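Local coordinates for protein TRAP-type C4-dicarboxylate:H+ symport system substrate-binding component DctP (Shewanella oneidensis, PDB 4MX6) that probably serves as the periplasmic solute-binding component of a TRAP transporter, capturing C4-dicarboxylates such as succinate for uptake into the cell, at residues A[112-117]-A[324-329]; A[119-122]-A[126-129]; A[129-134]-A[243-248]; A[103-108]-A[141-146]. All coordinates share one frame; numbering follows the deposited sequence.

Interaction 1: A[112-117]-A[324-329]; sequences LQVFDL and DQVGKD
The amide planes of Gln113 and Gln325 are turned 32° apart, and NE2 of the first stands above the carbonyl plane of the second, 45° out of it. Gln113 NE2 donates to Gln325 OE1 at 2.7 Å, and OE1 lies only slightly tilted from the amide plane of the donor. In this periplasmic binding protein fold the bond joins the loop before helix 124-132 to the end of helix 305-326, where the chain breaks at Gly327 and restarts as helix 328-337. Glycine suits the break because it accepts the positive phi there. Both glutamines run extended beyond CG, long enough for a buried residue to reach an exposed one, and Gln113 NE2 has a second, weak bond to Lys110 O. An alanine in place of Gln113 removes this donor, and the side chain of Gln325 would probably be left without its mate and freer to turn. Beside the amide pair the contact is apolar. Val326, which also touches Ile331 of helix 328-337, spreads its two methyls over neighbouring residues of 112-117, the branched shape reaching both at once. CG2 of Val326 rests 3.7 Å from Gln113 CB. Its other branch, CG1, stands anti to the backbone N (chi1 162°) and is thereby carried across Val114, pressing tightly on Val114 CB at 3.5 Å, with Val114 CG2 a little farther off at 3.9 Å from the same CG1.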
# COMPACT_ATOMS: atom_id res chain seq x y z
N LEU A 112 7.05 -7.95 7.62
CA LEU A 112 5.88 -7.26 7.08
C LEU A 112 5.20 -8.04 5.95
O LEU A 112 4.10 -7.67 5.54
CB LEU A 112 6.25 -5.83 6.63
CG LEU A 112 6.59 -4.91 7.81
CD1 LEU A 112 7.25 -3.64 7.33
CD2 LEU A 112 5.34 -4.58 8.60
N GLN A 113 5.84 -9.12 5.50
CA GLN A 113 5.27 -9.99 4.48
C GLN A 113 3.89 -10.50 4.85
O GLN A 113 3.09 -10.83 3.98
CB GLN A 113 6.21 -11.18 4.21
CG GLN A 113 7.45 -10.78 3.46
CD GLN A 113 8.31 -11.94 3.05
OE1 GLN A 113 8.79 -12.01 1.92
NE2 GLN A 113 8.54 -12.88 3.97
N VAL A 114 3.60 -10.60 6.15
CA VAL A 114 2.29 -11.03 6.60
C VAL A 114 1.17 -10.23 5.94
O VAL A 114 0.13 -10.78 5.59
CB VAL A 114 2.18 -11.00 8.14
CG1 VAL A 114 2.32 -9.58 8.70
CG2 VAL A 114 0.87 -11.64 8.59
N PHE A 115 1.39 -8.93 5.75
CA PHE A 115 0.36 -8.07 5.19
C PHE A 115 -0.02 -8.40 3.75
O PHE A 115 -1.09 -8.02 3.30
CB PHE A 115 0.77 -6.61 5.30
CG PHE A 115 0.61 -6.03 6.68
CD1 PHE A 115 -0.65 -5.72 7.18
CD2 PHE A 115 1.73 -5.75 7.47
CE1 PHE A 115 -0.79 -5.16 8.43
CE2 PHE A 115 1.58 -5.18 8.72
CZ PHE A 115 0.32 -4.89 9.20
N ASP A 116 0.88 -9.07 3.02
CA ASP A 116 0.66 -9.40 1.62
C ASP A 116 -0.10 -10.70 1.41
O ASP A 116 -0.46 -11.03 0.29
CB ASP A 116 2.00 -9.52 0.90
CG ASP A 116 2.63 -8.18 0.56
OD1 ASP A 116 1.92 -7.16 0.66
OD2 ASP A 116 3.82 -8.17 0.19
N LEU A 117 -0.29 -11.49 2.46
CA LEU A 117 -0.88 -12.82 2.27
C LEU A 117 -2.31 -12.72 1.71
O LEU A 117 -3.14 -11.97 2.21
CB LEU A 117 -0.87 -13.62 3.58
CG LEU A 117 0.53 -14.00 4.09
CD1 LEU A 117 0.43 -14.70 5.42
CD2 LEU A 117 1.28 -14.88 3.09
N ASP A 324 7.12 -19.80 7.84
CA ASP A 324 8.34 -19.71 8.66
C ASP A 324 8.88 -18.29 8.81
O ASP A 324 9.21 -17.87 9.93
CB ASP A 324 9.45 -20.60 8.10
CG ASP A 324 9.23 -22.06 8.39
OD1 ASP A 324 9.67 -22.53 9.46
OD2 ASP A 324 8.62 -22.73 7.54
N GLN A 325 9.00 -17.56 7.70
CA GLN A 325 9.55 -16.21 7.71
C GLN A 325 8.66 -15.24 8.46
O GLN A 325 9.14 -14.27 9.06
CB GLN A 325 9.70 -15.67 6.29
CG GLN A 325 10.69 -16.41 5.41
CD GLN A 325 10.68 -15.88 3.99
OE1 GLN A 325 10.60 -14.67 3.76
NE2 GLN A 325 10.74 -16.78 3.02
N VAL A 326 7.36 -15.47 8.39
CA VAL A 326 6.42 -14.51 8.90
C VAL A 326 6.10 -14.80 10.35
O VAL A 326 5.89 -13.88 11.15
CB VAL A 326 5.15 -14.53 8.05
CG1 VAL A 326 4.02 -13.87 8.78
CG2 VAL A 326 5.42 -13.86 6.70
N GLY A 327 6.08 -16.09 10.69
CA GLY A 327 5.71 -16.55 12.02
C GLY A 327 4.29 -17.08 12.03
O GLY A 327 3.34 -16.35 11.77
N LYS A 328 4.13 -18.36 12.36
CA LYS A 328 2.80 -18.94 12.48
C LYS A 328 1.95 -18.17 13.48
O LYS A 328 0.76 -17.96 13.26
CB LYS A 328 2.86 -20.40 12.88
CG LYS A 328 1.49 -21.05 12.88
CD LYS A 328 1.60 -22.54 12.65
CE LYS A 328 0.25 -23.27 12.71
NZ LYS A 328 -0.37 -23.21 14.07
N ASP A 329 2.57 -17.75 14.59
CA ASP A 329 1.89 -16.98 15.62
C ASP A 329 1.33 -15.67 15.07
O ASP A 329 0.23 -15.25 15.43
CB ASP A 329 2.83 -16.68 16.80
CG ASP A 329 3.32 -17.93 17.53
OD1 ASP A 329 2.75 -19.02 17.33
OD2 ASP A 329 4.28 -17.81 18.34

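Interaction 2: A[119-122]-A[126-129]; sequences FLFN and AVNR
Phe121 and Ala126 bring the backbones of 119-122 and 126-129 closest, their CA atoms 5.8 Å apart, where an irregular loop runs alongside a turn of helix 124-132. Phe121 has an extended backbone and its CB is directed at the helix; no hydrogen bond crosses, and the contact rests on apolar packing and a CH-pi contact. Its CG lies anti to the carbonyl carbon (chi1 -58°), which lays the ring against Val127. Val127 CA stands over one face as the CH-pi partner, 4.3 Å from the ring centroid and 23° off the normal, while Leu120 CG covers the opposite face. Val127 CG2 packs on Phe121 CB at 3.6 Å. The fold explains the apolar choice: this loop leads into helix 124-132, and Phe121 and Val127 both also touch Val243 of strand 243-251 in the buried layer of this periplasmic binding protein. Replacing Phe121 with a serine would probably open a gap between loop and helix, leaving Val127 without the ring it leans on. Ala126 is small enough for the loop to come close; its CB lies 4.2 Å from Phe121 CD1 and equally far from Asn122 N, whose own bond goes to Asn338 OD1.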
# COMPACT_ATOMS: atom_id res chain seq x y z
N PHE A 119 -6.09 -13.01 0.93
CA PHE A 119 -7.31 -13.30 1.68
C PHE A 119 -7.07 -13.48 3.19
O PHE A 119 -7.90 -14.06 3.89
CB PHE A 119 -8.05 -14.51 1.09
CG PHE A 119 -8.53 -14.30 -0.33
CD1 PHE A 119 -9.65 -13.54 -0.59
CD2 PHE A 119 -7.85 -14.87 -1.39
CE1 PHE A 119 -10.08 -13.35 -1.89
CE2 PHE A 119 -8.29 -14.67 -2.69
CZ PHE A 119 -9.40 -13.92 -2.93
N LEU A 120 -5.98 -12.94 3.71
CA LEU A 120 -5.74 -13.00 5.15
C LEU A 120 -6.77 -12.18 5.92
O LEU A 120 -7.33 -12.64 6.92
CB LEU A 120 -4.33 -12.53 5.46
CG LEU A 120 -3.93 -12.53 6.94
CD1 LEU A 120 -4.09 -13.91 7.58
CD2 LEU A 120 -2.49 -12.03 7.07
N PHE A 121 -6.98 -10.94 5.48
CA PHE A 121 -7.92 -10.04 6.12
C PHE A 121 -9.21 -9.94 5.32
O PHE A 121 -9.19 -9.77 4.10
CB PHE A 121 -7.31 -8.64 6.23
CG PHE A 121 -6.03 -8.61 7.00
CD1 PHE A 121 -6.01 -8.77 8.38
CD2 PHE A 121 -4.82 -8.44 6.35
CE1 PHE A 121 -4.82 -8.74 9.09
CE2 PHE A 121 -3.63 -8.42 7.07
CZ PHE A 121 -3.64 -8.58 8.43
N ASN A 122 -10.34 -10.06 6.00
CA ASN A 122 -11.63 -10.00 5.32
C ASN A 122 -11.89 -8.61 4.75
O ASN A 122 -12.45 -8.45 3.65
CB ASN A 122 -12.78 -10.32 6.28
CG ASN A 122 -12.81 -11.77 6.70
OD1 ASN A 122 -12.16 -12.62 6.10
ND2 ASN A 122 -13.58 -12.07 7.75
N ALA A 126 -10.65 -5.49 9.85
CA ALA A 126 -9.75 -6.53 10.36
C ALA A 126 -8.30 -6.07 10.25
O ALA A 126 -7.50 -6.28 11.17
CB ALA A 126 -9.97 -7.82 9.59
N VAL A 127 -7.96 -5.44 9.13
CA VAL A 127 -6.61 -4.90 8.96
C VAL A 127 -6.27 -3.95 10.11
O VAL A 127 -5.21 -4.04 10.73
CB VAL A 127 -6.50 -4.12 7.62
CG1 VAL A 127 -5.18 -3.42 7.52
CG2 VAL A 127 -6.70 -5.07 6.44
N ASN A 128 -7.18 -3.03 10.38
CA ASN A 128 -6.96 -2.04 11.41
C ASN A 128 -6.81 -2.69 12.80
O ASN A 128 -5.94 -2.30 13.58
CB ASN A 128 -8.08 -1.02 11.43
CG ASN A 128 -7.72 0.18 12.23
OD1 ASN A 128 -6.88 0.97 11.81
ND2 ASN A 128 -8.36 0.33 13.38
N ARG A 129 -7.65 -3.66 13.12
CA ARG A 129 -7.53 -4.33 14.40
C ARG A 129 -6.16 -4.99 14.54
O ARG A 129 -5.52 -4.90 15.60
CB ARG A 129 -8.64 -5.37 14.59
CG ARG A 129 -9.96 -4.78 15.07
CD ARG A 129 -10.96 -5.87 15.42
NE ARG A 129 -11.88 -6.14 14.31
CZ ARG A 129 -12.86 -5.32 13.95
NH1 ARG A 129 -13.05 -4.18 14.60
NH2 ARG A 129 -13.66 -5.63 12.94

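Interaction 3: A[129-134]-A[243-248]; sequences RFQQGE and VLDYMV
Gln131 and Asp245 meet through a single polar bond, Gln131 NE2 donating to Asp245 OD2 at 2.8 Å. The N-H points fairly straight at its acceptor, at 161°, although the placing of OD2, and so the exact length, is somewhat doubtful. Amide and carboxylate planes are turned 32° against each other. Gln131 reaches out with an extended chain, a length that lets a residue of helix 124-132 bridge the 10.3 Å between its CA and the CA of Asp245. Both side chains are buried, and their remaining oxygens are taken up by strand 148-158: Gln131 OE1 accepts from His155 NE2, and Asp245 OD1 from the backbone N of Asn156. That strand pairs antiparallel with strand 243-251, and helix 124-132 lies against both in this periplasmic binding protein fold, Gln131 touching Tyr153 and Val127 touching Asp245. Amide and carboxylate suit the spot because each can pair here with one partner across the contact and another on the adjoining strand. Around the carboxylate, Met124 and Val127 of the helix supply apolar cover. One residue on, Tyr246 turns its CB away from the helix; its OH bonds Asn156 ND2 and a carboxylate oxygen of succinate, and its ring makes a cation-pi contact with Lys51, another residue of the binding site. The side chain of Asp245 is about 9 Å from the bound succinic acid.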
# COMPACT_ATOMS: atom_id res chain seq x y z
N ARG A 129 -7.65 -3.66 13.12
CA ARG A 129 -7.53 -4.33 14.40
C ARG A 129 -6.16 -4.99 14.54
O ARG A 129 -5.52 -4.90 15.60
CB ARG A 129 -8.64 -5.37 14.59
CG ARG A 129 -9.96 -4.78 15.07
CD ARG A 129 -10.96 -5.87 15.42
NE ARG A 129 -11.88 -6.14 14.31
CZ ARG A 129 -12.86 -5.32 13.95
NH1 ARG A 129 -13.05 -4.18 14.60
NH2 ARG A 129 -13.66 -5.63 12.94
N PHE A 130 -5.71 -5.65 13.49
CA PHE A 130 -4.39 -6.29 13.53
C PHE A 130 -3.29 -5.24 13.73
O PHE A 130 -2.41 -5.39 14.56
CB PHE A 130 -4.13 -7.11 12.28
CG PHE A 130 -2.77 -7.71 12.23
CD1 PHE A 130 -2.44 -8.81 13.01
CD2 PHE A 130 -1.78 -7.17 11.42
CE1 PHE A 130 -1.17 -9.37 12.96
CE2 PHE A 130 -0.51 -7.71 11.39
CZ PHE A 130 -0.20 -8.81 12.15
N GLN A 131 -3.36 -4.15 12.96
CA GLN A 131 -2.37 -3.08 13.07
C GLN A 131 -2.29 -2.47 14.46
O GLN A 131 -1.21 -2.12 14.92
CB GLN A 131 -2.66 -1.99 12.05
CG GLN A 131 -2.25 -2.39 10.63
CD GLN A 131 -2.79 -1.46 9.57
OE1 GLN A 131 -3.65 -0.60 9.83
NE2 GLN A 131 -2.32 -1.63 8.35
N GLN A 132 -3.45 -2.31 15.11
CA GLN A 132 -3.52 -1.66 16.42
C GLN A 132 -3.26 -2.62 17.58
O GLN A 132 -3.06 -2.18 18.71
CB GLN A 132 -4.87 -0.96 16.60
CG GLN A 132 -5.05 0.22 15.63
CD GLN A 132 -3.92 1.23 15.73
OE1 GLN A 132 -3.64 1.72 16.80
NE2 GLN A 132 -3.28 1.54 14.61
N GLY A 133 -3.28 -3.92 17.30
CA GLY A 133 -2.95 -4.93 18.30
C GLY A 133 -1.45 -5.02 18.52
O GLY A 133 -0.65 -4.34 17.89
N GLU A 134 -1.07 -5.92 19.42
CA GLU A 134 0.31 -5.99 19.86
C GLU A 134 1.25 -6.40 18.73
O GLU A 134 2.35 -5.84 18.60
CB GLU A 134 0.41 -6.97 21.03
CG GLU A 134 1.81 -7.10 21.59
CD GLU A 134 2.36 -5.80 22.16
OE1 GLU A 134 1.57 -4.90 22.56
OE2 GLU A 134 3.60 -5.68 22.20
N VAL A 243 -4.69 -6.60 1.08
CA VAL A 243 -4.71 -5.20 1.49
C VAL A 243 -3.53 -4.45 0.90
O VAL A 243 -2.43 -4.98 0.82
CB VAL A 243 -4.73 -5.05 3.04
CG1 VAL A 243 -3.50 -5.61 3.73
CG2 VAL A 243 -4.91 -3.58 3.44
N LEU A 244 -3.80 -3.21 0.48
CA LEU A 244 -2.77 -2.23 0.17
C LEU A 244 -2.85 -1.15 1.24
O LEU A 244 -3.77 -0.34 1.24
CB LEU A 244 -2.96 -1.60 -1.22
CG LEU A 244 -2.09 -0.31 -1.47
CD1 LEU A 244 -0.62 -0.61 -1.46
CD2 LEU A 244 -2.46 0.38 -2.77
N ASP A 245 -1.90 -1.19 2.16
CA ASP A 245 -1.75 -0.19 3.21
C ASP A 245 -0.29 0.26 3.25
O ASP A 245 0.57 -0.33 2.59
CB ASP A 245 -2.16 -0.75 4.59
CG ASP A 245 -3.56 -0.37 5.03
OD1 ASP A 245 -4.41 -0.06 4.18
OD2 ASP A 245 -3.76 -0.36 6.27
N TYR A 246 -0.03 1.30 4.02
CA TYR A 246 1.29 1.91 4.11
C TYR A 246 1.84 1.92 5.52
O TYR A 246 1.09 1.98 6.48
CB TYR A 246 1.21 3.36 3.64
CG TYR A 246 0.49 3.56 2.33
CD1 TYR A 246 0.99 3.02 1.16
CD2 TYR A 246 -0.68 4.30 2.28
CE1 TYR A 246 0.35 3.23 -0.06
CE2 TYR A 246 -1.31 4.54 1.07
CZ TYR A 246 -0.80 4.00 -0.09
OH TYR A 246 -1.41 4.30 -1.29
N MET A 247 3.17 1.95 5.63
CA MET A 247 3.81 2.39 6.87
C MET A 247 4.47 3.74 6.62
O MET A 247 5.28 3.87 5.71
CB MET A 247 4.86 1.39 7.38
CG MET A 247 5.28 1.71 8.80
SD MET A 247 6.54 0.60 9.49
CE MET A 247 5.61 -0.92 9.55
N VAL A 248 4.09 4.74 7.41
CA VAL A 248 4.75 6.04 7.38
C VAL A 248 6.04 5.91 8.19
O VAL A 248 6.01 5.50 9.35
CB VAL A 248 3.84 7.14 7.95
CG1 VAL A 248 4.53 8.49 7.87
CG2 VAL A 248 2.49 7.16 7.23

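Interaction 4: A[103-108]-A[141-146]; sequences SKFERY and NSMSRK
Tyr108 O and Lys146 NZ are joined through one water molecule, which donates to Tyr108 O at 2.7 Å and accepts from Lys146 NZ at 2.8 Å. Lysine can curl back to this water because its chain bends at chi2 (-78°) and again at chi4; on the way, Lys146 CE passes 3.7 Å from Tyr108 O, and its CB comes near Tyr108 CD1. Lys146 is exposed, and a long, flexible cation fits well there. Deeper in, the contact turns apolar. Met143 SD lies 3.3 Å from Phe105 CD1 in a Met-aromatic contact, oblique to the ring, with the sulfur 52° off its normal. The two side chains cross at about a right angle, and a bend at chi3 (-74°) brings Met143 CE against the same ring, 3.6 Å from Phe105 CD1. Tyr108 CB closes on the sulfur from another residue of the loop, at 3.8 Å from Met143 SD. A thin, unbranched methionine can thus touch both aromatic residues with its sulfur. It is presented by a type I beta turn, Asn141 to Ser144, whose Asn141 O accepts from both the N and the OG of Ser144. Lys104, next to Phe105, bonds succinate. In the fold, Phe105 and Tyr108 both rest on Leu87 of helix 86-91, Tyr108 and Met143 on Ile148 of strand 148-158, and Phe105 and Met143 on Met247 of strand 243-251.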
# COMPACT_ATOMS: atom_id res chain seq x y z
N SER A 103 4.13 -3.86 1.37
CA SER A 103 4.72 -4.87 0.51
C SER A 103 6.16 -4.58 0.10
O SER A 103 6.82 -5.44 -0.48
CB SER A 103 3.93 -4.95 -0.80
OG SER A 103 2.53 -4.99 -0.58
N LYS A 104 6.66 -3.38 0.38
CA LYS A 104 7.89 -2.90 -0.25
C LYS A 104 9.09 -2.83 0.70
O LYS A 104 10.04 -2.09 0.45
CB LYS A 104 7.64 -1.54 -0.94
CG LYS A 104 6.68 -1.66 -2.14
CD LYS A 104 6.30 -0.33 -2.74
CE LYS A 104 5.28 -0.51 -3.86
NZ LYS A 104 4.71 0.78 -4.33
N PHE A 105 9.04 -3.60 1.78
CA PHE A 105 10.06 -3.52 2.83
C PHE A 105 10.98 -4.74 2.93
O PHE A 105 11.77 -4.82 3.87
CB PHE A 105 9.37 -3.28 4.18
CG PHE A 105 8.83 -1.87 4.34
CD1 PHE A 105 9.68 -0.83 4.66
CD2 PHE A 105 7.48 -1.60 4.20
CE1 PHE A 105 9.19 0.46 4.83
CE2 PHE A 105 6.99 -0.31 4.37
CZ PHE A 105 7.85 0.71 4.71
N GLU A 106 10.91 -5.67 1.99
CA GLU A 106 11.63 -6.94 2.10
C GLU A 106 13.14 -6.82 2.21
O GLU A 106 13.80 -7.72 2.73
CB GLU A 106 11.26 -7.90 0.96
CG GLU A 106 9.84 -8.43 1.09
CD GLU A 106 9.38 -9.34 -0.05
OE1 GLU A 106 10.12 -9.46 -1.06
OE2 GLU A 106 8.27 -9.93 0.05
N ARG A 107 13.72 -5.73 1.71
CA ARG A 107 15.16 -5.57 1.85
C ARG A 107 15.56 -5.28 3.29
O ARG A 107 16.73 -5.42 3.63
CB ARG A 107 15.69 -4.45 0.96
CG ARG A 107 17.19 -4.33 1.11
CD ARG A 107 17.79 -3.42 0.07
NE ARG A 107 17.19 -2.11 0.14
CZ ARG A 107 17.35 -1.16 -0.78
NH1 ARG A 107 18.09 -1.40 -1.85
NH2 ARG A 107 16.75 0.01 -0.62
N TYR A 108 14.60 -4.87 4.11
CA TYR A 108 14.89 -4.43 5.48
C TYR A 108 14.32 -5.34 6.57
O TYR A 108 14.87 -5.42 7.66
CB TYR A 108 14.43 -2.97 5.67
CG TYR A 108 15.15 -2.04 4.73
CD1 TYR A 108 16.43 -1.59 5.02
CD2 TYR A 108 14.57 -1.64 3.55
CE1 TYR A 108 17.10 -0.76 4.15
CE2 TYR A 108 15.23 -0.81 2.67
CZ TYR A 108 16.49 -0.36 2.97
OH TYR A 108 17.15 0.47 2.08
N ASN A 141 8.32 -1.30 14.68
CA ASN A 141 9.72 -1.22 15.09
C ASN A 141 10.58 -2.30 14.45
O ASN A 141 11.73 -2.47 14.83
CB ASN A 141 9.83 -1.31 16.61
CG ASN A 141 9.14 -0.17 17.31
OD1 ASN A 141 9.11 0.95 16.79
ND2 ASN A 141 8.59 -0.43 18.49
N SER A 142 10.04 -3.01 13.46
CA SER A 142 10.72 -4.16 12.88
C SER A 142 11.98 -3.82 12.09
O SER A 142 12.77 -4.72 11.79
CB SER A 142 9.75 -4.94 11.99
OG SER A 142 9.27 -4.17 10.89
N MET A 143 12.18 -2.54 11.77
CA MET A 143 13.34 -2.13 10.97
C MET A 143 14.22 -1.11 11.71
O MET A 143 15.12 -0.53 11.11
CB MET A 143 12.84 -1.53 9.65
CG MET A 143 12.09 -2.53 8.79
SD MET A 143 11.23 -1.79 7.39
CE MET A 143 9.86 -1.01 8.24
N SER A 144 13.98 -0.93 13.00
CA SER A 144 14.67 0.11 13.75
C SER A 144 16.19 -0.06 13.76
O SER A 144 16.93 0.93 13.74
CB SER A 144 14.12 0.21 15.18
OG SER A 144 14.22 -1.01 15.89
N ARG A 145 16.67 -1.30 13.79
CA ARG A 145 18.12 -1.54 13.79
C ARG A 145 18.74 -1.37 12.39
O ARG A 145 19.96 -1.40 12.23
CB ARG A 145 18.43 -2.92 14.38
CG ARG A 145 18.03 -3.06 15.85
CD ARG A 145 18.43 -4.43 16.41
NE ARG A 145 17.75 -5.51 15.70
CZ ARG A 145 16.55 -5.99 16.02
NH1 ARG A 145 15.87 -5.49 17.04
NH2 ARG A 145 16.03 -6.98 15.31
N LYS A 146 17.89 -1.17 11.38
CA LYS A 146 18.33 -0.85 10.02
C LYS A 146 18.25 0.65 9.78
O LYS A 146 18.52 1.12 8.68
CB LYS A 146 17.43 -1.54 8.99
CG LYS A 146 17.47 -3.05 9.00
CD LYS A 146 18.71 -3.57 8.31
CE LYS A 146 18.56 -5.03 7.98
NZ LYS A 146 18.28 -5.81 9.21
O HOH W 1 15.71 -6.87 9.82

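Interactions 2 and 3 share helix 124-132 and are buried, yet they differ in chemistry: the first is purely apolar, the second a single polar bond in the interior between side chains whose other oxygens bond to strand 148-158. Interaction 1 ties the far C-terminal helices to the same region, combining a valine contact with an amide-to-amide hydrogen bond that reaches an exposed glutamine. Interaction 4 is only partly buried, grading from sulfur and ring to water and lysine at the surface. Phe115 connects interaction 1 with interactions 2 and 3, touching Phe121, Phe130 and Gln131, while Leu112 and Met247 bring interactions 1 and 3 against Met143 of interaction 4. Interactions 2 and 4 do not touch.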